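Local coordinates for Glyoxalase/Bleomycin resistance protein (Bacillus cereus ATCC 14579, PDB 1XQA) that is of unknown function but belongs to the glyoxalase/bleomycin resistance/dioxygenase (VOC) superfamily, binds magnesium and is possibly a glyoxalase, at residues A[11-25]-A[100-112]. Numbering follows the deposited sequence.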
ATOM      1  N   VAL A  11      18.572   5.475   0.289  1.00 21.14           N
ATOM      2  CA  VAL A  11      18.025   4.853   1.492  1.00 20.83           C
ATOM      3  C   VAL A  11      18.838   3.651   1.992  1.00 20.72           C
ATOM      4  O   VAL A  11      19.617   3.026   1.248  1.00 20.59           O
ATOM      5  CB  VAL A  11      16.535   4.442   1.320  1.00 20.08           C
ATOM      6  CG1 VAL A  11      15.655   5.661   1.056  1.00 20.62           C
ATOM      7  CG2 VAL A  11      16.397   3.417   0.195  1.00 19.50           C
ATOM      8  N   ALA A  12      18.641   3.336   3.267  1.00 20.75           N
ATOM      9  CA  ALA A  12      19.279   2.197   3.909  1.00 20.79           C
ATOM     10  C   ALA A  12      18.679   0.881   3.435  1.00 20.72           C
ATOM     11  O   ALA A  12      19.342  -0.143   3.425  1.00 21.17           O
ATOM     12  CB  ALA A  12      19.150   2.307   5.432  1.00 21.17           C
ATOM     13  N   ASP A  13      17.409   0.915   3.039  1.00 20.27           N
ATOM     14  CA  ASP A  13      16.699  -0.308   2.709  1.00 19.92           C
ATOM     15  C   ASP A  13      15.602   0.066   1.738  1.00 19.71           C
ATOM     16  O   ASP A  13      14.617   0.699   2.135  1.00 19.67           O
ATOM     17  CB  ASP A  13      16.094  -0.908   3.990  1.00 19.29           C
ATOM     18  CG  ASP A  13      15.348  -2.219   3.752  1.00 20.09           C
ATOM     19  OD1 ASP A  13      14.965  -2.533   2.594  1.00 17.79           O
ATOM     20  OD2 ASP A  13      15.144  -2.944   4.751  1.00 21.05           O
ATOM     21  N   VAL A  14      15.798  -0.299   0.468  1.00 19.70           N
ATOM     22  CA  VAL A  14      14.845   0.058  -0.592  1.00 20.00           C
ATOM     23  C   VAL A  14      13.510  -0.661  -0.400  1.00 19.68           C
ATOM     24  O   VAL A  14      12.445  -0.062  -0.517  1.00 20.30           O
ATOM     25  CB  VAL A  14      15.465  -0.275  -1.973  1.00 20.12           C
ATOM     26  CG1 VAL A  14      14.422  -0.226  -3.091  1.00 20.96           C
ATOM     27  CG2 VAL A  14      16.591   0.685  -2.262  1.00 21.55           C
ATOM     28  N   VAL A  15      13.580  -1.953  -0.109  1.00 19.33           N
ATOM     29  CA  VAL A  15      12.385  -2.776   0.088  1.00 19.39           C
ATOM     30  C   VAL A  15      11.477  -2.183   1.162  1.00 19.20           C
ATOM     31  O   VAL A  15      10.277  -2.060   0.960  1.00 19.51           O
ATOM     32  CB  VAL A  15      12.768  -4.239   0.440  1.00 19.50           C
ATOM     33  CG1 VAL A  15      11.532  -5.052   0.744  1.00 21.15           C
ATOM     34  CG2 VAL A  15      13.552  -4.858  -0.706  1.00 20.15           C
ATOM     35  N   ALA A  16      12.066  -1.817   2.299  1.00 19.70           N
ATOM     36  CA  ALA A  16      11.315  -1.255   3.429  1.00 19.42           C
ATOM     37  C   ALA A  16      10.728   0.125   3.110  1.00 19.79           C
ATOM     38  O   ALA A  16       9.572   0.405   3.480  1.00 19.00           O
ATOM     39  CB  ALA A  16      12.189  -1.167   4.660  1.00 20.23           C
ATOM     40  N   ALA A  17      11.527   0.974   2.461  1.00 19.91           N
ATOM     41  CA  ALA A  17      11.067   2.303   2.047  1.00 19.90           C
ATOM     42  C   ALA A  17       9.925   2.169   1.053  1.00 19.93           C
ATOM     43  O   ALA A  17       8.914   2.844   1.197  1.00 19.18           O
ATOM     44  CB  ALA A  17      12.192   3.140   1.465  1.00 20.09           C
ATOM     45  N   ARG A  18      10.071   1.271   0.074  1.00 20.41           N
ATOM     46  CA  ARG A  18       9.003   1.051  -0.923  1.00 20.49           C
ATOM     47  C   ARG A  18       7.671   0.657  -0.297  1.00 21.32           C
ATOM     48  O   ARG A  18       6.618   1.219  -0.617  1.00 20.89           O
ATOM     49  CB  ARG A  18       9.435  -0.020  -1.915  1.00 20.54           C
ATOM     50  CG  ARG A  18       8.354  -0.435  -2.903  1.00 18.64           C
ATOM     51  CD  ARG A  18       8.859  -1.512  -3.812  1.00 20.25           C
ATOM     52  NE  ARG A  18       7.768  -2.109  -4.575  1.00 20.64           N
ATOM     53  CZ  ARG A  18       7.906  -3.152  -5.388  1.00 22.05           C
ATOM     54  NH1 ARG A  18       9.105  -3.723  -5.570  1.00 22.03           N
ATOM     55  NH2 ARG A  18       6.852  -3.613  -6.045  1.00 21.15           N
ATOM     56  N   GLU A  19       7.704  -0.328   0.592  1.00 22.12           N
ATOM     57  CA  GLU A  19       6.466  -0.869   1.112  1.00 24.11           C
ATOM     58  C   GLU A  19       5.741   0.168   1.994  1.00 22.86           C
ATOM     59  O   GLU A  19       4.519   0.248   1.980  1.00 22.71           O
ATOM     60  CB  GLU A  19       6.708  -2.228   1.790  1.00 24.01           C
ATOM     61  CG  GLU A  19       7.018  -2.178   3.251  1.00 28.78           C
ATOM     62  CD  GLU A  19       7.491  -3.523   3.810  1.00 28.90           C
ATOM     63  OE1 GLU A  19       8.179  -3.497   4.862  1.00 33.70           O
ATOM     64  OE2 GLU A  19       7.196  -4.577   3.193  1.00 32.90           O
ATOM     65  N   PHE A  20       6.512   0.975   2.720  1.00 22.18           N
ATOM     66  CA  PHE A  20       5.972   2.074   3.528  1.00 21.30           C
ATOM     67  C   PHE A  20       5.294   3.123   2.633  1.00 21.35           C
ATOM     68  O   PHE A  20       4.169   3.560   2.906  1.00 21.94           O
ATOM     69  CB  PHE A  20       7.101   2.733   4.329  1.00 21.63           C
ATOM     70  CG  PHE A  20       6.635   3.808   5.270  1.00 19.41           C
ATOM     71  CD1 PHE A  20       6.042   3.465   6.488  1.00 20.58           C
ATOM     72  CD2 PHE A  20       6.812   5.170   4.954  1.00 20.58           C
ATOM     73  CE1 PHE A  20       5.631   4.455   7.383  1.00 18.78           C
ATOM     74  CE2 PHE A  20       6.398   6.172   5.850  1.00 22.04           C
ATOM     75  CZ  PHE A  20       5.801   5.802   7.069  1.00 19.96           C
ATOM     76  N   LEU A  21       5.970   3.493   1.539  1.00 21.00           N
ATOM     77  CA  LEU A  21       5.429   4.502   0.614  1.00 21.26           C
ATOM     78  C   LEU A  21       4.176   4.004  -0.102  1.00 21.66           C
ATOM     79  O   LEU A  21       3.229   4.776  -0.336  1.00 22.11           O
ATOM     80  CB  LEU A  21       6.506   4.959  -0.378  1.00 20.50           C
ATOM     81  CG  LEU A  21       7.620   5.803   0.231  1.00 21.57           C
ATOM     82  CD1 LEU A  21       8.821   5.839  -0.735  1.00 20.83           C
ATOM     83  CD2 LEU A  21       7.138   7.222   0.621  1.00 21.98           C
ATOM     84  N   GLU A  22       4.158   2.713  -0.424  1.00 22.08           N
ATOM     85  CA  GLU A  22       2.959   2.082  -0.991  1.00 22.79           C
ATOM     86  C   GLU A  22       1.797   2.074  -0.023  1.00 23.03           C
ATOM     87  O   GLU A  22       0.701   2.505  -0.366  1.00 23.50           O
ATOM     88  CB  GLU A  22       3.256   0.659  -1.456  1.00 23.47           C
ATOM     89  CG  GLU A  22       4.146   0.657  -2.680  1.00 22.57           C
ATOM     90  CD  GLU A  22       4.732  -0.700  -3.001  1.00 25.28           C
ATOM     91  OE1 GLU A  22       4.655  -1.620  -2.162  1.00 26.11           O
ATOM     92  OE2 GLU A  22       5.306  -0.826  -4.094  1.00 25.51           O
ATOM     93  N   LYS A  23       2.043   1.605   1.194  1.00 22.93           N
ATOM     94  CA  LYS A  23       0.979   1.456   2.176  1.00 22.76           C
ATOM     95  C   LYS A  23       0.364   2.783   2.612  1.00 23.26           C
ATOM     96  O   LYS A  23      -0.866   2.938   2.597  1.00 22.62           O
ATOM     97  CB  LYS A  23       1.499   0.707   3.401  1.00 23.20           C
ATOM     98  CG  LYS A  23       0.379   0.342   4.385  1.00 24.40           C
ATOM     99  CD  LYS A  23       0.876  -0.554   5.470  1.00 27.25           C
ATOM    100  CE  LYS A  23      -0.254  -0.853   6.431  1.00 29.20           C
ATOM    101  NZ  LYS A  23       0.103  -1.957   7.382  1.00 30.86           N
ATOM    102  N   TYR A  24       1.211   3.740   2.983  1.00 22.11           N
ATOM    103  CA  TYR A  24       0.721   4.981   3.609  1.00 22.31           C
ATOM    104  C   TYR A  24       0.523   6.160   2.647  1.00 22.48           C
ATOM    105  O   TYR A  24      -0.280   7.068   2.914  1.00 23.07           O
ATOM    106  CB  TYR A  24       1.615   5.367   4.801  1.00 21.73           C
ATOM    107  CG  TYR A  24       1.561   4.315   5.877  1.00 22.20           C
ATOM    108  CD1 TYR A  24       0.451   4.219   6.728  1.00 21.42           C
ATOM    109  CD2 TYR A  24       2.578   3.372   6.010  1.00 21.29           C
ATOM    110  CE1 TYR A  24       0.373   3.220   7.688  1.00 20.83           C
ATOM    111  CE2 TYR A  24       2.510   2.368   6.987  1.00 21.56           C
ATOM    112  CZ  TYR A  24       1.403   2.308   7.818  1.00 21.10           C
ATOM    113  OH  TYR A  24       1.343   1.314   8.766  1.00 21.96           O
ATOM    114  N   PHE A  25       1.232   6.151   1.521  1.00 22.83           N
ATOM    115  CA  PHE A  25       1.182   7.319   0.644  1.00 22.91           C
ATOM    116  C   PHE A  25       0.715   7.006  -0.765  1.00 23.40           C
ATOM    117  O   PHE A  25       0.660   7.881  -1.624  1.00 23.61           O
ATOM    118  CB  PHE A  25       2.499   8.090   0.704  1.00 23.28           C
ATOM    119  CG  PHE A  25       2.788   8.618   2.065  1.00 24.05           C
ATOM    120  CD1 PHE A  25       2.128   9.756   2.523  1.00 23.85           C
ATOM    121  CD2 PHE A  25       3.627   7.925   2.932  1.00 22.32           C
ATOM    122  CE1 PHE A  25       2.340  10.226   3.811  1.00 24.26           C
ATOM    123  CE2 PHE A  25       3.844   8.390   4.228  1.00 22.58           C
ATOM    124  CZ  PHE A  25       3.202   9.545   4.659  1.00 23.15           C
ATOM    125  N   TYR A 100       5.353  15.077  11.305  1.00 20.97           N
ATOM    126  CA  TYR A 100       6.471  14.416  10.669  1.00 20.90           C
ATOM    127  C   TYR A 100       6.539  12.957  11.122  1.00 20.97           C
ATOM    128  O   TYR A 100       6.083  12.612  12.219  1.00 21.32           O
ATOM    129  CB  TYR A 100       7.781  15.131  10.985  1.00 21.15           C
ATOM    130  CG  TYR A 100       7.766  16.583  10.586  1.00 21.31           C
ATOM    131  CD1 TYR A 100       8.205  16.980   9.334  1.00 21.14           C
ATOM    132  CD2 TYR A 100       7.245  17.556  11.446  1.00 21.57           C
ATOM    133  CE1 TYR A 100       8.173  18.314   8.952  1.00 21.66           C
ATOM    134  CE2 TYR A 100       7.194  18.894  11.076  1.00 22.73           C
ATOM    135  CZ  TYR A 100       7.659  19.263   9.827  1.00 23.26           C
ATOM    136  OH  TYR A 100       7.626  20.592   9.454  1.00 24.52           O
ATOM    137  N   VAL A 101       7.151  12.124  10.289  1.00 20.09           N
ATOM    138  CA  VAL A 101       7.390  10.736  10.634  1.00 19.66           C
ATOM    139  C   VAL A 101       8.740  10.297  10.075  1.00 20.45           C
ATOM    140  O   VAL A 101       9.083  10.624   8.940  1.00 20.63           O
ATOM    141  CB  VAL A 101       6.240   9.809  10.145  1.00 19.66           C
ATOM    142  CG1 VAL A 101       6.064   9.874   8.623  1.00 18.30           C
ATOM    143  CG2 VAL A 101       6.432   8.340  10.646  1.00 19.28           C
ATOM    144  N   GLU A 102       9.504   9.572  10.885  1.00 21.17           N
ATOM    145  CA  GLU A 102      10.773   9.002  10.445  1.00 22.08           C
ATOM    146  C   GLU A 102      10.453   7.736   9.701  1.00 22.39           C
ATOM    147  O   GLU A 102       9.939   6.781  10.302  1.00 22.81           O
ATOM    148  CB  GLU A 102      11.645   8.661  11.638  1.00 22.99           C
ATOM    149  CG  GLU A 102      11.719   9.740  12.657  1.00 28.37           C
ATOM    150  CD  GLU A 102      12.900  10.607  12.451  1.00 35.20           C
ATOM    151  OE1 GLU A 102      13.766  10.619  13.361  1.00 37.59           O
ATOM    152  OE2 GLU A 102      12.967  11.251  11.379  1.00 38.50           O
ATOM    153  N   ALA A 103      10.765   7.723   8.405  1.00 21.67           N
ATOM    154  CA  ALA A 103      10.330   6.654   7.503  1.00 20.95           C
ATOM    155  C   ALA A 103      11.349   5.529   7.414  1.00 20.52           C
ATOM    156  O   ALA A 103      12.564   5.773   7.561  1.00 20.30           O
ATOM    157  CB  ALA A 103      10.070   7.215   6.118  1.00 19.82           C
ATOM    158  N   PRO A 104      10.866   4.290   7.171  1.00 20.69           N
ATOM    159  CA  PRO A 104      11.756   3.185   6.824  1.00 20.62           C
ATOM    160  C   PRO A 104      12.711   3.594   5.705  1.00 21.43           C
ATOM    161  O   PRO A 104      12.298   4.261   4.739  1.00 21.94           O
ATOM    162  CB  PRO A 104      10.789   2.099   6.349  1.00 20.77           C
ATOM    163  CG  PRO A 104       9.558   2.321   7.195  1.00 19.81           C
ATOM    164  CD  PRO A 104       9.457   3.846   7.244  1.00 20.62           C
ATOM    165  N   GLY A 105      13.973   3.213   5.851  1.00 21.41           N
ATOM    166  CA  GLY A 105      15.012   3.623   4.909  1.00 22.01           C
ATOM    167  C   GLY A 105      15.810   4.841   5.349  1.00 22.38           C
ATOM    168  O   GLY A 105      16.845   5.149   4.756  1.00 23.33           O
ATOM    169  N   GLY A 106      15.347   5.544   6.383  1.00 21.99           N
ATOM    170  CA  GLY A 106      16.180   6.564   7.032  1.00 22.84           C
ATOM    171  C   GLY A 106      16.058   8.008   6.569  1.00 23.27           C
ATOM    172  O   GLY A 106      17.066   8.726   6.503  1.00 24.54           O
ATOM    173  N   PHE A 107      14.835   8.435   6.266  1.00 23.01           N
ATOM    174  CA  PHE A 107      14.542   9.834   5.945  1.00 22.63           C
ATOM    175  C   PHE A 107      13.213  10.237   6.573  1.00 22.45           C
ATOM    176  O   PHE A 107      12.393   9.376   6.916  1.00 22.83           O
ATOM    177  CB  PHE A 107      14.504  10.054   4.425  1.00 22.62           C
ATOM    178  CG  PHE A 107      13.402   9.314   3.743  1.00 23.42           C
ATOM    179  CD1 PHE A 107      12.221   9.965   3.394  1.00 23.09           C
ATOM    180  CD2 PHE A 107      13.525   7.951   3.468  1.00 23.70           C
ATOM    181  CE1 PHE A 107      11.187   9.273   2.775  1.00 24.81           C
ATOM    182  CE2 PHE A 107      12.501   7.255   2.856  1.00 24.50           C
ATOM    183  CZ  PHE A 107      11.317   7.923   2.505  1.00 22.19           C
ATOM    184  N   THR A 108      13.002  11.541   6.714  1.00 20.82           N
ATOM    185  CA  THR A 108      11.813  12.082   7.365  1.00 20.83           C
ATOM    186  C   THR A 108      10.812  12.503   6.308  1.00 19.53           C
ATOM    187  O   THR A 108      11.192  13.098   5.287  1.00 19.37           O
ATOM    188  CB  THR A 108      12.199  13.290   8.227  1.00 21.30           C
ATOM    189  OG1 THR A 108      13.131  12.840   9.220  1.00 23.07           O
ATOM    190  CG2 THR A 108      10.971  13.928   8.905  1.00 20.84           C
ATOM    191  N   ILE A 109       9.535  12.205   6.566  1.00 19.33           N
ATOM    192  CA  ILE A 109       8.449  12.607   5.714  1.00 19.34           C
ATOM    193  C   ILE A 109       7.575  13.609   6.468  1.00 19.18           C
ATOM    194  O   ILE A 109       7.329  13.471   7.667  1.00 19.85           O
ATOM    195  CB  ILE A 109       7.591  11.376   5.298  1.00 19.36           C
ATOM    196  CG1 ILE A 109       8.323  10.574   4.211  1.00 19.03           C
ATOM    197  CG2 ILE A 109       6.199  11.812   4.819  1.00 19.76           C
ATOM    198  CD1 ILE A 109       7.664   9.231   3.862  1.00 18.86           C
ATOM    199  N   GLU A 110       7.139  14.631   5.758  1.00 19.79           N
ATOM    200  CA  GLU A 110       6.175  15.586   6.291  1.00 20.16           C
ATOM    201  C   GLU A 110       4.784  15.330   5.702  1.00 20.90           C
ATOM    202  O   GLU A 110       4.636  15.093   4.500  1.00 20.71           O
ATOM    203  CB  GLU A 110       6.651  16.989   5.907  1.00 20.74           C
ATOM    204  CG  GLU A 110       5.707  18.104   6.240  1.00 22.59           C
ATOM    205  CD  GLU A 110       6.042  19.367   5.461  1.00 28.15           C
ATOM    206  OE1 GLU A 110       6.688  19.253   4.401  1.00 30.52           O
ATOM    207  OE2 GLU A 110       5.644  20.461   5.898  1.00 27.82           O
ATOM    208  N   VAL A 111       3.753  15.427   6.544  1.00 20.44           N
ATOM    209  CA  VAL A 111       2.387  15.237   6.092  1.00 20.82           C
ATOM    210  C   VAL A 111       1.639  16.476   6.545  1.00 21.39           C
ATOM    211  O   VAL A 111       1.704  16.826   7.708  1.00 21.10           O
ATOM    212  CB  VAL A 111       1.749  13.954   6.703  1.00 20.64           C
ATOM    213  CG1 VAL A 111       0.305  13.761   6.201  1.00 21.45           C
ATOM    214  CG2 VAL A 111       2.626  12.708   6.417  1.00 20.51           C
HETATM  215  N   MSE A 112       0.975  17.161   5.619  1.00 22.79           N
HETATM  216  CA  MSE A 112       0.364  18.450   5.950  1.00 24.65           C
HETATM  217  C   MSE A 112      -0.830  18.816   5.092  1.00 25.01           C
HETATM  218  O   MSE A 112      -1.041  18.244   4.022  1.00 24.40           O
HETATM  219  CB  MSE A 112       1.418  19.573   5.870  1.00 25.65           C
HETATM  220  CG  MSE A 112       1.831  19.957   4.461  1.00 26.45           C
HETATM  221 SE   MSE A 112       2.872  18.608   3.516  1.00 35.26          SE
HETATM  222  CE  MSE A 112       3.665  19.793   2.169  1.00 29.06           C
TER
HETATM  223  O   HOH W   1       9.726   5.248   3.206  1.00 49.06           O
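F20, on helix 14-25, lays one face of its ring against the pyrrolidine of P104, in the turn between strands 97-103 and 107-112. The contact belongs to a vicinal oxygen chelate (VOC) fold: helix 14-25, which follows strand 6-11, packs on the hairpin of strands 97-103 and 107-112. P104 CD stands 3.5 Å from the F20 ring centroid, 17° off the normal, a CH-pi contact in which the two side chains cross at about a right angle. F20 reaches across to the hairpin because its CG is anti to the backbone N (chi1 -176°); there A103 CB lies obliquely beside CE2 and I109 CD1 meets the ring edge in plane. I109 CD1 also touches L21 CD2, while its CG2 branch packs obliquely on F25 CZ. Farther along the strand V111 CG2 reaches the F25 rim at CE1, 3.6 Å away. At the other end V11 CG1 lies 3.9 Å from F107 CD2, the two side chains side by side and pointing the same way. G105, which takes a positive phi and passes close to A17 and V11, brings its carbonyl to the loop leading into the helix, where A12 N gives G105 O a nearly straight hydrogen bond of 3.0 Å (175° at the hydrogen). One water donates to both A17 O and P104 O, bridging helix and turn. Around this layer, L81 of helix 71-83 and the ring of F86, which lies beyond that helix, add to the packing of F20, and F66 meets the F25 ring. On strand 107-112, the CB of E110 points away from the helix, and E110 and H63 coordinate magnesium. D13 caps the helix, its OD1 accepting from A16 N at 3.0 Å from above the carboxylate plane.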